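Local coordinates for protein geranyltranstransferase (Thermotoga neapolitana, PDB 4WK5) that probably acts as a magnesium-dependent prenyltransferase of the FPP/GGPP synthase family, joining isoprenoid units in isoprene biosynthesis, at residues A[84-98]-A[122-136]. Residues are numbered along the deposited sequence; the frame is centred on the assembly and turned at random. Where two conformers were deposited one is given.
Sequences AVELFHTASLVHDDL and ALLAGDGLFFLAFSQ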
loop_
_atom_site.group_PDB
_atom_site.type_symbol
_atom_site.label_atom_id
_atom_site.label_comp_id
_atom_site.label_asym_id
_atom_site.label_seq_id
_atom_site.Cartn_x
_atom_site.Cartn_y
_atom_site.Cartn_z
ATOM N N ALA A 84 1.279 -12.035 5.728
ATOM C CA ALA A 84 0.797 -10.864 4.983
ATOM C C ALA A 84 -0.262 -10.100 5.768
ATOM O O ALA A 84 -0.207 -8.871 5.873
ATOM C CB ALA A 84 0.244 -11.273 3.626
ATOM N N VAL A 85 -1.223 -10.828 6.339
ATOM C CA VAL A 85 -2.287 -10.180 7.082
ATOM C C VAL A 85 -1.692 -9.454 8.288
ATOM O O VAL A 85 -2.085 -8.330 8.617
ATOM C CB VAL A 85 -3.358 -11.205 7.520
ATOM C CG1 VAL A 85 -4.284 -10.611 8.555
ATOM C CG2 VAL A 85 -4.151 -11.687 6.287
ATOM N N GLU A 86 -0.716 -10.074 8.936
ATOM C CA GLU A 86 -0.149 -9.437 10.124
ATOM C C GLU A 86 0.729 -8.240 9.750
ATOM O O GLU A 86 0.738 -7.236 10.475
ATOM C CB GLU A 86 0.654 -10.444 10.963
ATOM C CG GLU A 86 1.161 -9.894 12.316
ATOM C CD GLU A 86 0.056 -9.495 13.304
ATOM O OE1 GLU A 86 -1.133 -9.798 13.080
ATOM O OE2 GLU A 86 0.388 -8.850 14.319
ATOM N N LEU A 87 1.465 -8.326 8.641
ATOM C CA LEU A 87 2.227 -7.170 8.164
ATOM C C LEU A 87 1.298 -5.993 7.862
ATOM O O LEU A 87 1.593 -4.841 8.201
ATOM C CB LEU A 87 3.040 -7.536 6.921
ATOM C CG LEU A 87 4.238 -8.463 7.190
ATOM C CD1 LEU A 87 4.758 -9.028 5.874
ATOM C CD2 LEU A 87 5.349 -7.713 7.917
ATOM N N PHE A 88 0.167 -6.284 7.231
ATOM C CA PHE A 88 -0.798 -5.244 6.903
ATOM C C PHE A 88 -1.357 -4.612 8.171
ATOM O O PHE A 88 -1.468 -3.377 8.265
ATOM C CB PHE A 88 -1.933 -5.805 6.025
ATOM C CG PHE A 88 -2.812 -4.734 5.450
ATOM C CD1 PHE A 88 -3.840 -4.188 6.197
ATOM C CD2 PHE A 88 -2.565 -4.238 4.174
ATOM C CE1 PHE A 88 -4.631 -3.160 5.675
ATOM C CE2 PHE A 88 -3.358 -3.209 3.649
ATOM C CZ PHE A 88 -4.377 -2.679 4.399
ATOM N N HIS A 89 -1.710 -5.460 9.140
ATOM C CA HIS A 89 -2.239 -4.984 10.412
ATOM C C HIS A 89 -1.205 -4.097 11.122
ATOM O O HIS A 89 -1.543 -3.020 11.633
ATOM C CB HIS A 89 -2.649 -6.169 11.291
ATOM C CG HIS A 89 -3.033 -5.781 12.690
ATOM N ND1 HIS A 89 -4.096 -4.956 12.968
ATOM C CD2 HIS A 89 -2.470 -6.085 13.883
ATOM C CE1 HIS A 89 -4.182 -4.774 14.273
ATOM N NE2 HIS A 89 -3.203 -5.446 14.851
ATOM N N THR A 90 0.056 -4.540 11.130
ATOM C CA THR A 90 1.126 -3.766 11.767
ATOM C C THR A 90 1.263 -2.387 11.131
ATOM O O THR A 90 1.337 -1.372 11.828
ATOM C CB THR A 90 2.469 -4.527 11.689
ATOM O OG1 THR A 90 2.321 -5.794 12.365
ATOM C CG2 THR A 90 3.588 -3.716 12.345
ATOM N N ALA A 91 1.275 -2.362 9.799
ATOM C CA ALA A 91 1.369 -1.122 9.040
ATOM C C ALA A 91 0.234 -0.161 9.378
ATOM O O ALA A 91 0.447 1.044 9.548
ATOM C CB ALA A 91 1.365 -1.432 7.533
ATOM N N SER A 92 -0.979 -0.700 9.493
ATOM C CA SER A 92 -2.137 0.126 9.809
ATOM C C SER A 92 -1.981 0.791 11.182
ATOM O O SER A 92 -2.347 1.955 11.352
ATOM C CB SER A 92 -3.439 -0.693 9.742
ATOM O OG SER A 92 -3.540 -1.672 10.766
ATOM N N LEU A 93 -1.410 0.064 12.141
ATOM C CA LEU A 93 -1.162 0.609 13.478
ATOM C C LEU A 93 -0.077 1.681 13.462
ATOM O O LEU A 93 -0.188 2.687 14.159
ATOM C CB LEU A 93 -0.759 -0.507 14.445
ATOM C CG LEU A 93 -1.813 -1.586 14.696
ATOM C CD1 LEU A 93 -1.245 -2.621 15.662
ATOM C CD2 LEU A 93 -3.080 -0.946 15.236
ATOM N N VAL A 94 0.970 1.475 12.663
ATOM C CA VAL A 94 2.021 2.482 12.514
ATOM C C VAL A 94 1.447 3.824 12.040
ATOM O O VAL A 94 1.733 4.872 12.616
ATOM C CB VAL A 94 3.109 2.007 11.541
ATOM C CG1 VAL A 94 4.086 3.138 11.249
ATOM C CG2 VAL A 94 3.857 0.797 12.141
ATOM N N HIS A 95 0.613 3.795 11.010
ATOM C CA HIS A 95 0.004 5.031 10.526
ATOM C C HIS A 95 -1.034 5.589 11.503
ATOM O O HIS A 95 -1.088 6.806 11.730
ATOM C CB HIS A 95 -0.614 4.809 9.137
ATOM C CG HIS A 95 0.401 4.840 8.037
ATOM N ND1 HIS A 95 0.068 4.788 6.694
ATOM C CD2 HIS A 95 1.756 4.906 8.086
ATOM C CE1 HIS A 95 1.173 4.835 5.970
ATOM N NE2 HIS A 95 2.209 4.917 6.791
ATOM N N ASP A 96 -1.831 4.710 12.098
ATOM C CA ASP A 96 -2.868 5.176 13.014
ATOM C C ASP A 96 -2.282 5.858 14.246
ATOM O O ASP A 96 -2.887 6.776 14.784
ATOM C CB ASP A 96 -3.769 4.015 13.452
ATOM C CG ASP A 96 -4.662 3.519 12.327
ATOM O OD1 ASP A 96 -4.810 4.243 11.320
ATOM O OD2 ASP A 96 -5.221 2.412 12.455
ATOM N N ASP A 97 -1.112 5.414 14.701
ATOM C CA ASP A 97 -0.485 6.035 15.869
ATOM C C ASP A 97 0.065 7.428 15.622
ATOM O O ASP A 97 0.355 8.137 16.572
ATOM C CB ASP A 97 0.680 5.188 16.395
ATOM C CG ASP A 97 0.226 3.945 17.124
ATOM O OD1 ASP A 97 -0.965 3.863 17.522
ATOM O OD2 ASP A 97 1.083 3.057 17.316
ATOM N N LEU A 98 0.257 7.803 14.361
ATOM C CA LEU A 98 0.946 9.053 14.046
ATOM C C LEU A 98 0.231 10.263 14.643
ATOM O O LEU A 98 -0.981 10.247 14.836
ATOM C CB LEU A 98 1.090 9.205 12.522
ATOM C CG LEU A 98 1.975 8.144 11.849
ATOM C CD1 LEU A 98 1.936 8.319 10.364
ATOM C CD2 LEU A 98 3.414 8.265 12.304
ATOM N N ALA A 122 8.761 6.804 10.301
ATOM C CA ALA A 122 7.625 5.934 10.664
ATOM C C ALA A 122 6.581 5.852 9.545
ATOM O O ALA A 122 6.065 4.770 9.247
ATOM C CB ALA A 122 6.979 6.411 11.979
ATOM N N LEU A 123 6.281 6.990 8.909
ATOM C CA LEU A 123 5.367 7.021 7.783
ATOM C C LEU A 123 5.822 6.084 6.677
ATOM O O LEU A 123 5.056 5.267 6.142
ATOM C CB LEU A 123 5.295 8.463 7.273
ATOM C CG LEU A 123 4.251 9.044 6.351
ATOM C CD1 LEU A 123 4.054 10.452 6.851
ATOM C CD2 LEU A 123 4.777 9.048 4.942
ATOM N N LEU A 124 7.099 6.201 6.337
ATOM C CA LEU A 124 7.678 5.356 5.304
ATOM C C LEU A 124 7.702 3.887 5.723
ATOM O O LEU A 124 7.483 3.012 4.888
ATOM C CB LEU A 124 9.094 5.845 4.959
ATOM C CG LEU A 124 9.121 7.240 4.310
ATOM C CD1 LEU A 124 10.557 7.595 3.957
ATOM C CD2 LEU A 124 8.232 7.283 3.068
ATOM N N ALA A 125 7.977 3.615 7.002
ATOM C CA ALA A 125 7.997 2.229 7.482
ATOM C C ALA A 125 6.626 1.588 7.335
ATOM O O ALA A 125 6.524 0.417 6.942
ATOM C CB ALA A 125 8.479 2.158 8.945
ATOM N N GLY A 126 5.578 2.371 7.620
ATOM C CA GLY A 126 4.208 1.921 7.412
ATOM C C GLY A 126 3.961 1.586 5.950
ATOM O O GLY A 126 3.386 0.538 5.641
ATOM N N ASP A 127 4.378 2.473 5.045
ATOM C CA ASP A 127 4.245 2.175 3.622
ATOM C C ASP A 127 4.992 0.892 3.245
ATOM O O ASP A 127 4.471 0.059 2.494
ATOM C CB ASP A 127 4.754 3.349 2.771
ATOM C CG ASP A 127 3.850 4.569 2.845
ATOM O OD1 ASP A 127 2.711 4.478 3.348
ATOM O OD2 ASP A 127 4.270 5.630 2.328
ATOM N N GLY A 128 6.215 0.741 3.751
ATOM C CA GLY A 128 7.016 -0.430 3.434
ATOM C C GLY A 128 6.349 -1.710 3.901
ATOM O O GLY A 128 6.349 -2.718 3.181
ATOM N N LEU A 129 5.772 -1.661 5.103
ATOM C CA LEU A 129 5.074 -2.833 5.660
ATOM C C LEU A 129 3.845 -3.199 4.815
ATOM O O LEU A 129 3.593 -4.388 4.565
ATOM C CB LEU A 129 4.663 -2.586 7.115
ATOM C CG LEU A 129 5.835 -2.660 8.108
ATOM C CD1 LEU A 129 5.466 -1.996 9.418
ATOM C CD2 LEU A 129 6.267 -4.102 8.340
ATOM N N PHE A 130 3.112 -2.187 4.348
ATOM C CA PHE A 130 1.986 -2.446 3.434
ATOM C C PHE A 130 2.478 -3.164 2.184
ATOM O O PHE A 130 1.892 -4.154 1.731
ATOM C CB PHE A 130 1.271 -1.143 3.012
ATOM C CG PHE A 130 0.348 -0.558 4.065
ATOM C CD1 PHE A 130 -0.626 -1.334 4.685
ATOM C CD2 PHE A 130 0.424 0.801 4.387
ATOM C CE1 PHE A 130 -1.491 -0.774 5.651
ATOM C CE2 PHE A 130 -0.435 1.359 5.338
ATOM C CZ PHE A 130 -1.391 0.565 5.970
ATOM N N PHE A 131 3.564 -2.669 1.613
ATOM C CA PHE A 131 4.023 -3.214 0.334
ATOM C C PHE A 131 4.596 -4.619 0.528
ATOM O O PHE A 131 4.447 -5.474 -0.341
ATOM C CB PHE A 131 5.051 -2.272 -0.324
ATOM C CG PHE A 131 4.510 -0.881 -0.597
ATOM C CD1 PHE A 131 3.147 -0.658 -0.716
ATOM C CD2 PHE A 131 5.376 0.196 -0.709
ATOM C CE1 PHE A 131 2.647 0.618 -0.946
ATOM C CE2 PHE A 131 4.887 1.479 -0.939
ATOM C CZ PHE A 131 3.524 1.692 -1.051
ATOM N N LEU A 132 5.230 -4.861 1.670
ATOM C CA LEU A 132 5.702 -6.213 1.998
ATOM C C LEU A 132 4.518 -7.180 2.098
ATOM O O LEU A 132 4.606 -8.332 1.657
ATOM C CB LEU A 132 6.483 -6.205 3.308
ATOM C CG LEU A 132 7.943 -5.760 3.235
ATOM C CD1 LEU A 132 8.530 -5.791 4.640
ATOM C CD2 LEU A 132 8.742 -6.669 2.315
ATOM N N ALA A 133 3.416 -6.706 2.676
ATOM C CA ALA A 133 2.196 -7.515 2.786
ATOM C C ALA A 133 1.688 -7.911 1.400
ATOM O O ALA A 133 1.426 -9.082 1.142
ATOM C CB ALA A 133 1.101 -6.761 3.561
ATOM N N PHE A 134 1.544 -6.931 0.510
ATOM C CA PHE A 134 1.108 -7.227 -0.857
ATOM C C PHE A 134 2.087 -8.189 -1.550
ATOM O O PHE A 134 1.661 -9.124 -2.248
ATOM C CB PHE A 134 0.961 -5.941 -1.675
ATOM C CG PHE A 134 -0.319 -5.192 -1.413
ATOM C CD1 PHE A 134 -1.501 -5.577 -2.019
ATOM C CD2 PHE A 134 -0.333 -4.083 -0.567
ATOM C CE1 PHE A 134 -2.674 -4.878 -1.800
ATOM C CE2 PHE A 134 -1.508 -3.384 -0.335
ATOM C CZ PHE A 134 -2.682 -3.784 -0.948
ATOM N N SER A 135 3.385 -7.981 -1.336
ATOM C CA SER A 135 4.396 -8.868 -1.926
ATOM C C SER A 135 4.205 -10.312 -1.489
ATOM O O SER A 135 4.357 -11.230 -2.299
ATOM C CB SER A 135 5.814 -8.418 -1.559
ATOM O OG SER A 135 6.112 -7.164 -2.139
ATOM N N GLN A 136 3.885 -10.513 -0.214
ATOM C CA GLN A 136 3.690 -11.878 0.297
ATOM C C GLN A 136 2.418 -12.521 -0.258
ATOM O O GLN A 136 2.408 -13.710 -0.595
ATOM C CB GLN A 136 3.651 -11.889 1.830
ATOM C CG GLN A 136 5.018 -11.635 2.485
ATOM C CD GLN A 136 6.104 -12.597 1.979
ATOM O OE1 GLN A 136 7.102 -12.168 1.406
ATOM N NE2 GLN A 136 5.885 -13.889 2.154
#
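Phe88 turns its CG away from its own backbone N (chi1 -169°), whereas Phe130 and His95 both swing CG beside theirs, anti to the carbonyl carbon; these torsions gather the three rings into an aromatic cluster between two antiparallel helices of the all-helical isoprenoid synthase fold. The axes of segments 84-96 and 122-136 approach to 7.9 Å and the helices pack knobs-into-holes, with Leu87, His95, Leu129 and Phe130 as the knobs. Phe130 lies at the middle of the cluster. Its CE1 stands over the centre of the Phe88 ring, the two planes inclined at 57°. Ala91 CB lies over the face of Phe130, 3.5 Å from the centroid of that ring, in a CH-pi contact. The edge of Phe130 points toward the face of His95 in an offset edge-to-face pair. Because Phe88 also packs on Ala153 and Leu156 of helix 143-166, an alanine here would probably leave CD1 and CE1 of Phe130 without the ring they press against and open a gap toward that helix. Toward the other flank, Leu129 fits among Leu87, Thr90, Ala91 and Val94, its CD2 meeting Leu87 CD2 at 3.7 Å. The absence of a side chain at Gly126 lets the imidazole of His95 lie against its CA; a CB there would collide with His95 CD2. That ring is gripped at both nitrogens: ND1 is hydrogen-bonded to Asp127 of the second subunit, a link the dimer repeats in reverse, so this face of the helix pair forms part of the dimer interface. His95 NE2 donates to Leu123 O at 2.9 Å, nearly straight at 173° and on a carbonyl lone pair, and that oxygen also accepts the backbone N-H of Asp127 of its own chain.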